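Local structure of gluconate kinase (Lactobacillus acidophilus, 3LL3) at residues V11-T16 / S96-D101; G34-Q39 / P49-D54; I157-I162 / T173-G178; S82-G85 / E91-T94. The protein probably phosphorylates a sugar or sugar acid such as gluconate at the expense of ATP, as an FGGY-family carbohydrate kinase, and binds D-xylulose in the crystal. All coordinates share one frame; numbering follows the deposited sequence.

Interaction 1 (V11-T16 / S96-D101); sequences VGTTAT and SITWAD. With XUL (D-xylulose), chain E.
Thr13 meets Trp99 through its methyl group: CG2 lies 4.0 Å from Trp99 NE1, and the two side chains cross at roughly a right angle, the methyl approaching the pyrrole part of the indole obliquely. With OG1 of Thr13 set between the backbone N and the carbonyl carbon (chi1 44°), CG2 is the branch delivered to the partner. The same methyl meets Thr98 CG2 at 4.2 Å, a looser contact of carbon on carbon. Trp99 illustrates how one ring can serve two masters. Over one face stands O4 of the bound D-xylulose, 3.7 Å from Trp99 NE1 and offset toward the rim, while Ala100 CB backs the centre of the other face. With an alanine in place of Trp99, the sugar would probably lose the flat surface beneath O4 and the Thr13 methyl most of its partner. The turn carrying the tryptophan is type I, from Thr98 to Asp101, and includes an ST turn in which Thr98 OG1 accepts from Ala100 N at 3.3 Å; the same hydroxyl also bonds to Ala45 O. Thr13 belongs to the tight connection between strands 4-11 and 15-22, consistent with the phosphate-binding hairpin of actin-like ATPases. Thr13 and Thr98 both touch Glu47 of strand 46-47, which pairs with strand 96-97, while Val11 rests on helix 49-65.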
loop_
_atom_site.group_PDB
_atom_site.type_symbol
_atom_site.label_atom_id
_atom_site.label_comp_id
_atom_site.label_asym_id
_atom_site.label_seq_id
_atom_site.Cartn_x
_atom_site.Cartn_y
_atom_site.Cartn_z
ATOM N N VAL A 11 17.080 -20.210 -27.415
ATOM C CA VAL A 11 15.716 -20.591 -27.716
ATOM C C VAL A 11 14.808 -20.167 -26.572
ATOM O O VAL A 11 14.571 -20.924 -25.619
ATOM C CB VAL A 11 15.599 -22.122 -28.011
ATOM C CG1 VAL A 11 14.225 -22.459 -28.552
ATOM C CG2 VAL A 11 16.677 -22.548 -29.006
ATOM N N GLY A 12 14.310 -18.939 -26.660
ATOM C CA GLY A 12 13.497 -18.391 -25.595
ATOM C C GLY A 12 12.023 -18.595 -25.829
ATOM O O GLY A 12 11.613 -19.092 -26.873
ATOM N N THR A 13 11.215 -18.243 -24.842
ATOM C CA THR A 13 9.784 -18.156 -25.068
ATOM C C THR A 13 9.580 -16.926 -25.953
ATOM O O THR A 13 10.365 -15.969 -25.889
ATOM C CB THR A 13 9.015 -18.018 -23.742
ATOM O OG1 THR A 13 9.681 -17.071 -22.899
ATOM C CG2 THR A 13 8.978 -19.356 -23.010
ATOM N N THR A 14 8.558 -16.962 -26.800
ATOM C CA THR A 14 8.277 -15.870 -27.752
ATOM C C THR A 14 9.296 -15.635 -28.882
ATOM O O THR A 14 8.910 -15.146 -29.939
ATOM C CB THR A 14 7.965 -14.515 -27.062
ATOM O OG1 THR A 14 9.166 -13.961 -26.521
ATOM C CG2 THR A 14 6.959 -14.697 -25.948
ATOM N N ALA A 15 10.572 -15.965 -28.687
ATOM C CA ALA A 15 11.528 -15.813 -29.789
ATOM C C ALA A 15 12.855 -16.514 -29.564
ATOM O O ALA A 15 13.297 -16.692 -28.439
ATOM C CB ALA A 15 11.769 -14.325 -30.110
ATOM N N THR A 16 13.478 -16.917 -30.657
ATOM C CA THR A 16 14.838 -17.432 -30.633
ATOM C C THR A 16 15.762 -16.360 -31.206
ATOM O O THR A 16 15.380 -15.650 -32.141
ATOM C CB THR A 16 14.968 -18.706 -31.502
ATOM O OG1 THR A 16 14.228 -19.775 -30.897
ATOM C CG2 THR A 16 16.444 -19.120 -31.668
ATOM N N SER A 96 4.611 -27.506 -27.048
ATOM C CA SER A 96 5.585 -27.301 -25.997
ATOM C C SER A 96 4.889 -26.580 -24.860
ATOM O O SER A 96 4.480 -25.428 -25.005
ATOM C CB SER A 96 6.771 -26.486 -26.505
ATOM O OG SER A 96 7.708 -26.270 -25.466
ATOM N N ILE A 97 4.734 -27.264 -23.734
ATOM C CA ILE A 97 4.100 -26.675 -22.563
ATOM C C ILE A 97 5.163 -25.917 -21.781
ATOM O O ILE A 97 6.002 -26.530 -21.123
ATOM C CB ILE A 97 3.473 -27.766 -21.676
ATOM C CG1 ILE A 97 2.541 -28.650 -22.505
ATOM C CG2 ILE A 97 2.716 -27.149 -20.507
ATOM C CD1 ILE A 97 1.829 -29.675 -21.692
ATOM N N THR A 98 5.150 -24.588 -21.870
ATOM C CA THR A 98 6.243 -23.783 -21.307
ATOM C C THR A 98 6.225 -23.670 -19.795
ATOM O O THR A 98 5.244 -24.011 -19.143
ATOM C CB THR A 98 6.251 -22.353 -21.868
ATOM O OG1 THR A 98 5.172 -21.604 -21.289
ATOM C CG2 THR A 98 6.122 -22.387 -23.391
ATOM N N TRP A 99 7.315 -23.150 -19.242
ATOM C CA TRP A 99 7.417 -22.986 -17.805
ATOM C C TRP A 99 6.217 -22.200 -17.270
ATOM O O TRP A 99 5.802 -22.427 -16.148
ATOM C CB TRP A 99 8.719 -22.278 -17.425
ATOM C CG TRP A 99 8.711 -20.849 -17.826
ATOM C CD1 TRP A 99 9.116 -20.329 -19.024
ATOM C CD2 TRP A 99 8.244 -19.747 -17.045
ATOM N NE1 TRP A 99 8.935 -18.970 -19.029
ATOM C CE2 TRP A 99 8.403 -18.586 -17.827
ATOM C CE3 TRP A 99 7.718 -19.629 -15.756
ATOM C CZ2 TRP A 99 8.050 -17.315 -17.362
ATOM C CZ3 TRP A 99 7.370 -18.378 -15.299
ATOM C CH2 TRP A 99 7.540 -17.233 -16.098
ATOM N N ALA A 100 5.656 -21.297 -18.077
ATOM C CA ALA A 100 4.608 -20.379 -17.596
ATOM C C ALA A 100 3.192 -20.967 -17.552
ATOM O O ALA A 100 2.260 -20.323 -17.072
ATOM C CB ALA A 100 4.620 -19.059 -18.410
ATOM N N ASP A 101 3.032 -22.186 -18.052
ATOM C CA ASP A 101 1.726 -22.836 -18.078
ATOM C C ASP A 101 1.388 -23.297 -16.673
ATOM O O ASP A 101 2.196 -23.955 -16.034
ATOM C CB ASP A 101 1.766 -24.042 -19.012
ATOM C CG ASP A 101 0.387 -24.529 -19.390
ATOM O OD1 ASP A 101 -0.005 -24.347 -20.560
ATOM O OD2 ASP A 101 -0.310 -25.074 -18.514
HETATM C C1 XUL E . 15.264 -20.449 -14.535
HETATM C C2 XUL E . 13.767 -20.671 -14.254
HETATM C C3 XUL E . 12.695 -20.092 -15.219
HETATM C C4 XUL E . 13.216 -19.609 -16.587
HETATM C C5 XUL E . 13.636 -20.752 -17.531
HETATM O O1 XUL E . 15.826 -19.645 -13.525
HETATM O O2 XUL E . 13.436 -21.256 -13.250
HETATM O O3 XUL E . 12.080 -18.981 -14.616
HETATM O O4 XUL E . 12.178 -18.876 -17.196
HETATM O O5 XUL E . 13.584 -20.346 -18.877
#

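Interaction 2 (G34-Q39 / P49-D54); sequences GYPLIQ and PKLIFD
The Tyr35 ring takes Ile52 CG1 squarely on one face, a CH-pi contact with the carbon 3.5 Å from the ring centroid and only 6° off the normal. At the far end of the ring, the phenol oxygen reaches the hairpin formed by strands 4-11 and 15-22, where Tyr35 OH is hydrogen-bonded to Gly12 O and to Thr16 OG1. The setting is the actin-like ATPase fold of the FGGY N-terminal domain: the chain leaving the edge strand 27-34 of the central sheet is laid against the first turns of helix 49-65. Ile52 sends CG1 anti to its carbonyl carbon (chi1 -67°) and continues extended, which carries CD1 along the ring to 3.8 Å from Tyr35 CE2. The tyrosine itself pays something for this position, since its chi1 of 21° is well away from a staggered value; the face contact and the two bonds at OH probably offset the cost. Val11 of strand 4-11 touches both Tyr35 and Ile52, and Ile157 adds to the packing round the isoleucine. It is an instructive case of a ring fixed at once by an apolar face and a polar end. Nearer the surface, Tyr35 CB faces Leu51 CB at 4.4 Å, and Pro36 and Leu51 add a small apolar contact, crossing at about a right angle with Pro36 CD 4.0 Å from Leu51 CD2.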
loop_
_atom_site.group_PDB
_atom_site.type_symbol
_atom_site.label_atom_id
_atom_site.label_comp_id
_atom_site.label_asym_id
_atom_site.label_seq_id
_atom_site.Cartn_x
_atom_site.Cartn_y
_atom_site.Cartn_z
ATOM N N GLY A 34 10.403 -14.570 -33.942
ATOM C CA GLY A 34 9.449 -14.922 -32.905
ATOM C C GLY A 34 8.390 -15.948 -33.287
ATOM O O GLY A 34 8.232 -16.311 -34.454
ATOM N N TYR A 35 7.667 -16.425 -32.281
ATOM C CA TYR A 35 6.530 -17.319 -32.483
ATOM C C TYR A 35 5.477 -16.963 -31.453
ATOM O O TYR A 35 5.805 -16.462 -30.388
ATOM C CB TYR A 35 6.954 -18.785 -32.355
ATOM C CG TYR A 35 8.237 -18.970 -31.584
ATOM C CD1 TYR A 35 9.470 -18.988 -32.237
ATOM C CD2 TYR A 35 8.221 -19.101 -30.203
ATOM C CE1 TYR A 35 10.652 -19.149 -31.526
ATOM C CE2 TYR A 35 9.389 -19.259 -29.485
ATOM C CZ TYR A 35 10.604 -19.288 -30.142
ATOM O OH TYR A 35 11.769 -19.436 -29.405
ATOM N N PRO A 36 4.203 -17.209 -31.772
ATOM C CA PRO A 36 3.122 -16.810 -30.871
ATOM C C PRO A 36 3.035 -17.743 -29.668
ATOM O O PRO A 36 3.372 -18.927 -29.774
ATOM C CB PRO A 36 1.861 -16.990 -31.727
ATOM C CG PRO A 36 2.318 -17.514 -33.065
ATOM C CD PRO A 36 3.710 -18.002 -32.908
ATOM N N LEU A 37 2.589 -17.213 -28.536
ATOM C CA LEU A 37 2.255 -18.061 -27.406
ATOM C C LEU A 37 0.823 -18.539 -27.587
ATOM O O LEU A 37 -0.025 -17.799 -28.081
ATOM C CB LEU A 37 2.381 -17.288 -26.096
ATOM C CG LEU A 37 2.738 -18.111 -24.855
ATOM C CD1 LEU A 37 4.226 -18.474 -24.860
ATOM C CD2 LEU A 37 2.390 -17.337 -23.588
ATOM N N ILE A 38 0.554 -19.779 -27.201
ATOM C CA ILE A 38 -0.791 -20.327 -27.269
ATOM C C ILE A 38 -1.466 -20.221 -25.900
ATOM O O ILE A 38 -1.175 -21.003 -24.989
ATOM C CB ILE A 38 -0.761 -21.786 -27.727
ATOM C CG1 ILE A 38 -0.020 -21.893 -29.059
ATOM C CG2 ILE A 38 -2.174 -22.345 -27.836
ATOM C CD1 ILE A 38 0.336 -23.302 -29.446
ATOM N N GLN A 39 -2.354 -19.238 -25.756
ATOM C CA GLN A 39 -3.098 -19.048 -24.519
ATOM C C GLN A 39 -4.598 -19.067 -24.771
ATOM O O GLN A 39 -5.253 -18.036 -24.648
ATOM C CB GLN A 39 -2.734 -17.710 -23.875
ATOM C CG GLN A 39 -1.252 -17.521 -23.595
ATOM C CD GLN A 39 -0.970 -16.341 -22.677
ATOM O OE1 GLN A 39 -1.330 -15.199 -22.983
ATOM N NE2 GLN A 39 -0.320 -16.611 -21.543
ATOM N N PRO A 49 6.133 -26.477 -31.389
ATOM C CA PRO A 49 7.520 -26.891 -31.617
ATOM C C PRO A 49 7.906 -26.802 -33.093
ATOM O O PRO A 49 9.056 -26.480 -33.376
ATOM C CB PRO A 49 7.534 -28.342 -31.130
ATOM C CG PRO A 49 6.467 -28.396 -30.128
ATOM C CD PRO A 49 5.377 -27.505 -30.656
ATOM N N LYS A 50 6.966 -27.064 -34.001
ATOM C CA LYS A 50 7.228 -26.937 -35.442
ATOM C C LYS A 50 7.575 -25.494 -35.864
ATOM O O LYS A 50 8.502 -25.275 -36.654
ATOM C CB LYS A 50 6.041 -27.461 -36.260
ATOM C CG LYS A 50 5.872 -28.963 -36.200
ATOM C CD LYS A 50 4.569 -29.410 -36.840
ATOM C CE LYS A 50 4.635 -30.874 -37.227
ATOM N NZ LYS A 50 5.751 -31.124 -38.184
ATOM N N LEU A 51 6.827 -24.524 -35.341
ATOM C CA LEU A 51 7.119 -23.105 -35.564
ATOM C C LEU A 51 8.482 -22.712 -35.017
ATOM O O LEU A 51 9.249 -22.003 -35.674
ATOM C CB LEU A 51 6.043 -22.218 -34.931
ATOM C CG LEU A 51 4.800 -21.983 -35.783
ATOM C CD1 LEU A 51 4.370 -23.281 -36.457
ATOM C CD2 LEU A 51 3.668 -21.404 -34.955
ATOM N N ILE A 52 8.782 -23.166 -33.807
ATOM C CA ILE A 52 10.064 -22.855 -33.201
ATOM C C ILE A 52 11.186 -23.421 -34.056
ATOM O O ILE A 52 12.171 -22.722 -34.345
ATOM C CB ILE A 52 10.169 -23.397 -31.765
ATOM C CG1 ILE A 52 9.191 -22.648 -30.856
ATOM C CG2 ILE A 52 11.593 -23.274 -31.259
ATOM C CD1 ILE A 52 9.251 -23.056 -29.391
ATOM N N PHE A 53 11.036 -24.674 -34.481
ATOM C CA PHE A 53 12.060 -25.297 -35.304
ATOM C C PHE A 53 12.210 -24.607 -36.664
ATOM O O PHE A 53 13.318 -24.474 -37.165
ATOM C CB PHE A 53 11.809 -26.793 -35.497
ATOM C CG PHE A 53 12.843 -27.458 -36.352
ATOM C CD1 PHE A 53 12.555 -27.829 -37.652
ATOM C CD2 PHE A 53 14.122 -27.673 -35.867
ATOM C CE1 PHE A 53 13.523 -28.422 -38.447
ATOM C CE2 PHE A 53 15.090 -28.262 -36.654
ATOM C CZ PHE A 53 14.791 -28.642 -37.942
ATOM N N ASP A 54 11.096 -24.175 -37.253
ATOM C CA ASP A 54 11.139 -23.374 -38.477
ATOM C C ASP A 54 11.919 -22.065 -38.259
ATOM O O ASP A 54 12.748 -21.679 -39.084
ATOM C CB ASP A 54 9.723 -23.071 -38.979
ATOM C CG ASP A 54 9.030 -24.297 -39.589
ATOM O OD1 ASP A 54 9.669 -25.366 -39.719
ATOM O OD2 ASP A 54 7.840 -24.190 -39.949
#

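Interaction 3 (I157-I162 / T173-G178); sequences IKEYII and TTMAAG
Lys158 and Met175, a selenomethionine in this crystal, meet by their aliphatic carbons: Lys158 CE lies 3.8 Å from Met175 CE. The lysine leaves its helix with CG anti to the backbone N (chi1 177°); the bend at chi3 puts CE against the methyl, and the bend at chi4 directs NZ. The second contact sets an oxygen against a carbon, Glu159 OE2 standing 3.6 Å from Met175 CG. Both meetings are van der Waals in kind, and the selenomethionine side chain, itself bent at chi2 and chi3, fills the space beside two charged chains. The buried polar ends have partners outside the two segments: Lys158 NZ forms a salt bridge with Asp172 OD2 and a hydrogen bond to Leu235 O, while Glu159 OE2 is hydrogen-bonded to Thr171 OG1, which probably eases the cost of burying them. The polar ends are thus held while the carbon stems pack on the methionine. The contact joins the first turn of helix 157-166 to the short helix 173-176, which follows it through strand 170-172. Beneath them runs the central sheet: Lys158 and Met175 both touch Ser78 of strand 70-78, and Met175 also reaches Ser238 at the end of strand 232-238.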
loop_
_atom_site.group_PDB
_atom_site.type_symbol
_atom_site.label_atom_id
_atom_site.label_comp_id
_atom_site.label_asym_id
_atom_site.label_seq_id
_atom_site.Cartn_x
_atom_site.Cartn_y
_atom_site.Cartn_z
ATOM N N ILE A 157 11.992 -28.524 -25.435
ATOM C CA ILE A 157 12.186 -27.917 -26.749
ATOM C C ILE A 157 13.632 -28.008 -27.249
ATOM O O ILE A 157 13.868 -28.138 -28.454
ATOM C CB ILE A 157 11.746 -26.437 -26.755
ATOM C CG1 ILE A 157 11.819 -25.875 -28.175
ATOM C CG2 ILE A 157 12.632 -25.615 -25.812
ATOM C CD1 ILE A 157 10.749 -26.428 -29.103
ATOM N N LYS A 158 14.617 -27.906 -26.360
ATOM C CA LYS A 158 15.980 -28.046 -26.852
ATOM C C LYS A 158 16.214 -29.462 -27.417
ATOM O O LYS A 158 16.795 -29.607 -28.488
ATOM C CB LYS A 158 17.054 -27.648 -25.831
ATOM C CG LYS A 158 18.491 -27.888 -26.354
ATOM C CD LYS A 158 19.564 -27.102 -25.555
ATOM C CE LYS A 158 19.874 -27.757 -24.200
ATOM N NZ LYS A 158 20.765 -28.961 -24.356
ATOM N N GLU A 159 15.755 -30.486 -26.698
ATOM C CA GLU A 159 15.845 -31.876 -27.162
ATOM C C GLU A 159 15.116 -32.058 -28.497
ATOM O O GLU A 159 15.619 -32.703 -29.408
ATOM C CB GLU A 159 15.248 -32.839 -26.130
ATOM C CG GLU A 159 16.034 -32.947 -24.836
ATOM C CD GLU A 159 15.906 -31.687 -24.018
ATOM O OE1 GLU A 159 14.744 -31.266 -23.793
ATOM O OE2 GLU A 159 16.958 -31.104 -23.637
ATOM N N TYR A 160 13.929 -31.477 -28.595
ATOM C CA TYR A 160 13.147 -31.543 -29.813
ATOM C C TYR A 160 13.934 -31.039 -31.011
ATOM O O TYR A 160 14.045 -31.742 -32.026
ATOM C CB TYR A 160 11.858 -30.729 -29.684
ATOM C CG TYR A 160 11.063 -30.754 -30.979
ATOM C CD1 TYR A 160 10.437 -31.911 -31.404
ATOM C CD2 TYR A 160 10.963 -29.624 -31.785
ATOM C CE1 TYR A 160 9.728 -31.949 -32.592
ATOM C CE2 TYR A 160 10.249 -29.650 -32.976
ATOM C CZ TYR A 160 9.634 -30.814 -33.373
ATOM O OH TYR A 160 8.921 -30.837 -34.557
ATOM N N ILE A 161 14.461 -29.809 -30.887
ATOM C CA ILE A 161 15.241 -29.192 -31.949
ATOM C C ILE A 161 16.405 -30.080 -32.340
ATOM O O ILE A 161 16.583 -30.405 -33.516
ATOM C CB ILE A 161 15.763 -27.789 -31.554
ATOM C CG1 ILE A 161 14.586 -26.832 -31.357
ATOM C CG2 ILE A 161 16.706 -27.254 -32.612
ATOM C CD1 ILE A 161 14.917 -25.581 -30.538
ATOM N N ILE A 162 17.202 -30.481 -31.363
ATOM C CA ILE A 162 18.359 -31.295 -31.678
ATOM C C ILE A 162 17.941 -32.634 -32.303
ATOM O O ILE A 162 18.652 -33.191 -33.134
ATOM C CB ILE A 162 19.241 -31.480 -30.448
ATOM C CG1 ILE A 162 19.861 -30.117 -30.093
ATOM C CG2 ILE A 162 20.327 -32.531 -30.703
ATOM C CD1 ILE A 162 20.614 -30.086 -28.801
ATOM N N THR A 173 22.887 -32.106 -18.556
ATOM C CA THR A 173 22.650 -32.086 -17.126
ATOM C C THR A 173 21.864 -30.839 -16.659
ATOM O O THR A 173 20.974 -30.964 -15.845
ATOM C CB THR A 173 23.980 -32.135 -16.360
ATOM O OG1 THR A 173 24.746 -33.275 -16.788
ATOM C CG2 THR A 173 23.733 -32.208 -14.879
ATOM N N THR A 174 22.202 -29.642 -17.156
ATOM C CA THR A 174 21.561 -28.420 -16.630
ATOM C C THR A 174 20.095 -28.362 -17.034
ATOM O O THR A 174 19.270 -27.745 -16.357
ATOM C CB THR A 174 22.247 -27.104 -17.117
ATOM O OG1 THR A 174 21.837 -26.829 -18.459
ATOM C CG2 THR A 174 23.757 -27.207 -17.054
HETATM N N MSE A 175 19.766 -29.008 -18.147
HETATM C CA MSE A 175 18.386 -29.024 -18.616
HETATM C C MSE A 175 17.580 -30.120 -17.891
HETATM O O MSE A 175 16.413 -29.929 -17.576
HETATM C CB MSE A 175 18.335 -29.206 -20.133
HETATM C CG MSE A 175 16.962 -29.011 -20.720
HETATM SE SE MSE A 175 16.231 -27.203 -20.539
HETATM C CE MSE A 175 17.580 -26.233 -21.595
ATOM N N ALA A 176 18.215 -31.258 -17.631
ATOM C CA ALA A 176 17.603 -32.306 -16.819
ATOM C C ALA A 176 17.325 -31.728 -15.421
ATOM O O ALA A 176 16.343 -32.092 -14.765
ATOM C CB ALA A 176 18.526 -33.512 -16.733
ATOM N N ALA A 177 18.190 -30.795 -15.000
ATOM C CA ALA A 177 18.055 -30.138 -13.711
ATOM C C ALA A 177 16.765 -29.324 -13.596
ATOM O O ALA A 177 16.302 -29.075 -12.489
ATOM C CB ALA A 177 19.298 -29.264 -13.397
ATOM N N GLY A 178 16.175 -28.936 -14.730
ATOM C CA GLY A 178 14.913 -28.198 -14.715
ATOM C C GLY A 178 13.635 -29.044 -14.811
ATOM O O GLY A 178 12.528 -28.488 -14.907
#

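Interaction 4 (S82-G85 / E91-T94); sequences SLIG and ELLT
Thr94 turns its hydroxyl to the strand that carries Gly85: a chi1 of 67° sets OG1 between the backbone N and the carbonyl carbon, from where it accepts a hydrogen bond from Gly85 N at 3.0 Å, almost straight at 171°. Ile84 has its CG2 anti to the backbone N, and this methyl is the branch that meets Leu92 CD2 at 3.5 Å, the two side chains crossing at a slant. The other polar atom of the glycine is used as well. Leu93 N donates to Gly85 O at 2.7 Å, with a C=O...N angle of 154° and the nitrogen tilted from the carbonyl plane. Gly85 is thus gripped through both its N and its O, one partner a backbone amide and the other a side-chain oxygen that serves much as the carbonyl of an antiparallel neighbour would. The glycine sits in strand 84-86, which pairs antiparallel with strand 153-155 in a two-stranded sheet of the N-terminal FGGY domain, and the chain between residues 86 and 94 loops back over it before entering strand 96-97. A valine in place of Thr94 would keep the bulk but would probably leave Gly85 N without its acceptor. A CB on the glycine would point toward the loop and come to 3.7 Å from Thr94 CG2, an ordinary packing distance. The strand also separates two layers: Leu83 packs on helix 133-143, whereas Ile84 and Leu92 both touch Pro49 at the start of helix 49-65. Leu93 brings its CB to 3.3 Å from Gly85 O, beside the bond made by its own amide.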
loop_
_atom_site.group_PDB
_atom_site.type_symbol
_atom_site.label_atom_id
_atom_site.label_comp_id
_atom_site.label_asym_id
_atom_site.label_seq_id
_atom_site.Cartn_x
_atom_site.Cartn_y
_atom_site.Cartn_z
ATOM N N SER A 82 10.296 -26.722 -20.146
ATOM C CA SER A 82 9.314 -27.015 -21.185
ATOM C C SER A 82 9.115 -28.530 -21.301
ATOM O O SER A 82 10.003 -29.311 -20.975
ATOM C CB SER A 82 9.717 -26.427 -22.540
ATOM O OG SER A 82 10.770 -27.172 -23.152
ATOM N N LEU A 83 7.939 -28.928 -21.767
ATOM C CA LEU A 83 7.582 -30.332 -21.827
ATOM C C LEU A 83 6.833 -30.624 -23.117
ATOM O O LEU A 83 5.868 -29.944 -23.455
ATOM C CB LEU A 83 6.717 -30.702 -20.624
ATOM C CG LEU A 83 6.285 -32.169 -20.582
ATOM C CD1 LEU A 83 7.528 -33.056 -20.582
ATOM C CD2 LEU A 83 5.414 -32.442 -19.362
ATOM N N ILE A 84 7.298 -31.644 -23.828
ATOM C CA ILE A 84 6.718 -32.048 -25.103
ATOM C C ILE A 84 6.628 -33.562 -25.150
ATOM O O ILE A 84 7.609 -34.240 -24.825
ATOM C CB ILE A 84 7.642 -31.673 -26.269
ATOM C CG1 ILE A 84 7.884 -30.163 -26.324
ATOM C CG2 ILE A 84 7.095 -32.220 -27.595
ATOM C CD1 ILE A 84 8.976 -29.779 -27.298
ATOM N N GLY A 85 5.483 -34.089 -25.589
ATOM C CA GLY A 85 5.314 -35.530 -25.740
ATOM C C GLY A 85 5.400 -36.017 -27.188
ATOM O O GLY A 85 4.775 -35.448 -28.084
ATOM N N GLU A 91 6.121 -38.659 -33.464
ATOM C CA GLU A 91 5.322 -37.502 -33.849
ATOM C C GLU A 91 4.872 -36.702 -32.626
ATOM O O GLU A 91 4.691 -37.255 -31.545
ATOM C CB GLU A 91 4.112 -37.947 -34.677
ATOM C CG GLU A 91 2.906 -38.444 -33.863
ATOM C CD GLU A 91 3.066 -39.869 -33.322
ATOM O OE1 GLU A 91 2.184 -40.305 -32.547
ATOM O OE2 GLU A 91 4.055 -40.559 -33.669
ATOM N N LEU A 92 4.693 -35.399 -32.793
ATOM C CA LEU A 92 4.232 -34.564 -31.693
ATOM C C LEU A 92 2.865 -35.000 -31.212
ATOM O O LEU A 92 1.949 -35.147 -32.019
ATOM C CB LEU A 92 4.158 -33.107 -32.124
ATOM C CG LEU A 92 5.519 -32.466 -32.341
ATOM C CD1 LEU A 92 5.357 -31.102 -33.011
ATOM C CD2 LEU A 92 6.236 -32.364 -31.003
ATOM N N LEU A 93 2.741 -35.195 -29.900
ATOM C CA LEU A 93 1.473 -35.518 -29.253
ATOM C C LEU A 93 0.907 -34.286 -28.553
ATOM O O LEU A 93 -0.292 -34.222 -28.253
ATOM C CB LEU A 93 1.669 -36.625 -28.211
ATOM C CG LEU A 93 1.858 -38.062 -28.698
ATOM C CD1 LEU A 93 2.198 -39.010 -27.545
ATOM C CD2 LEU A 93 0.610 -38.532 -29.423
ATOM N N THR A 94 1.788 -33.325 -28.266
ATOM C CA THR A 94 1.423 -32.110 -27.545
ATOM C C THR A 94 2.212 -30.951 -28.140
ATOM O O THR A 94 3.170 -31.158 -28.882
ATOM C CB THR A 94 1.845 -32.172 -26.058
ATOM O OG1 THR A 94 3.271 -32.170 -25.981
ATOM C CG2 THR A 94 1.329 -33.426 -25.362
#

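Interactions 2 and 4 are both nested within the loop closed by interaction 1, and interaction 3 follows later in the chain. Tyr35 joins interactions 1 and 2 directly, its OH lying 2.6 Å from Gly12 O. A backbone hydrogen bond links interactions 1 and 4, Ile97 N lying 2.9 Å from Leu83 O, while Ile157 N, 2.9 Å from Ser82 OG, ties the helix of interaction 3 to interaction 4. Ile157 CD1 also packs on Ile52 CD1 of interaction 2 at 3.7 Å. Interaction 1 alone holds a residue of the D-xylulose pocket; the side chain of Met175 in interaction 3 is about 8 Å from that sugar, and those of Tyr35 and Leu83 about 11 and 13 Å.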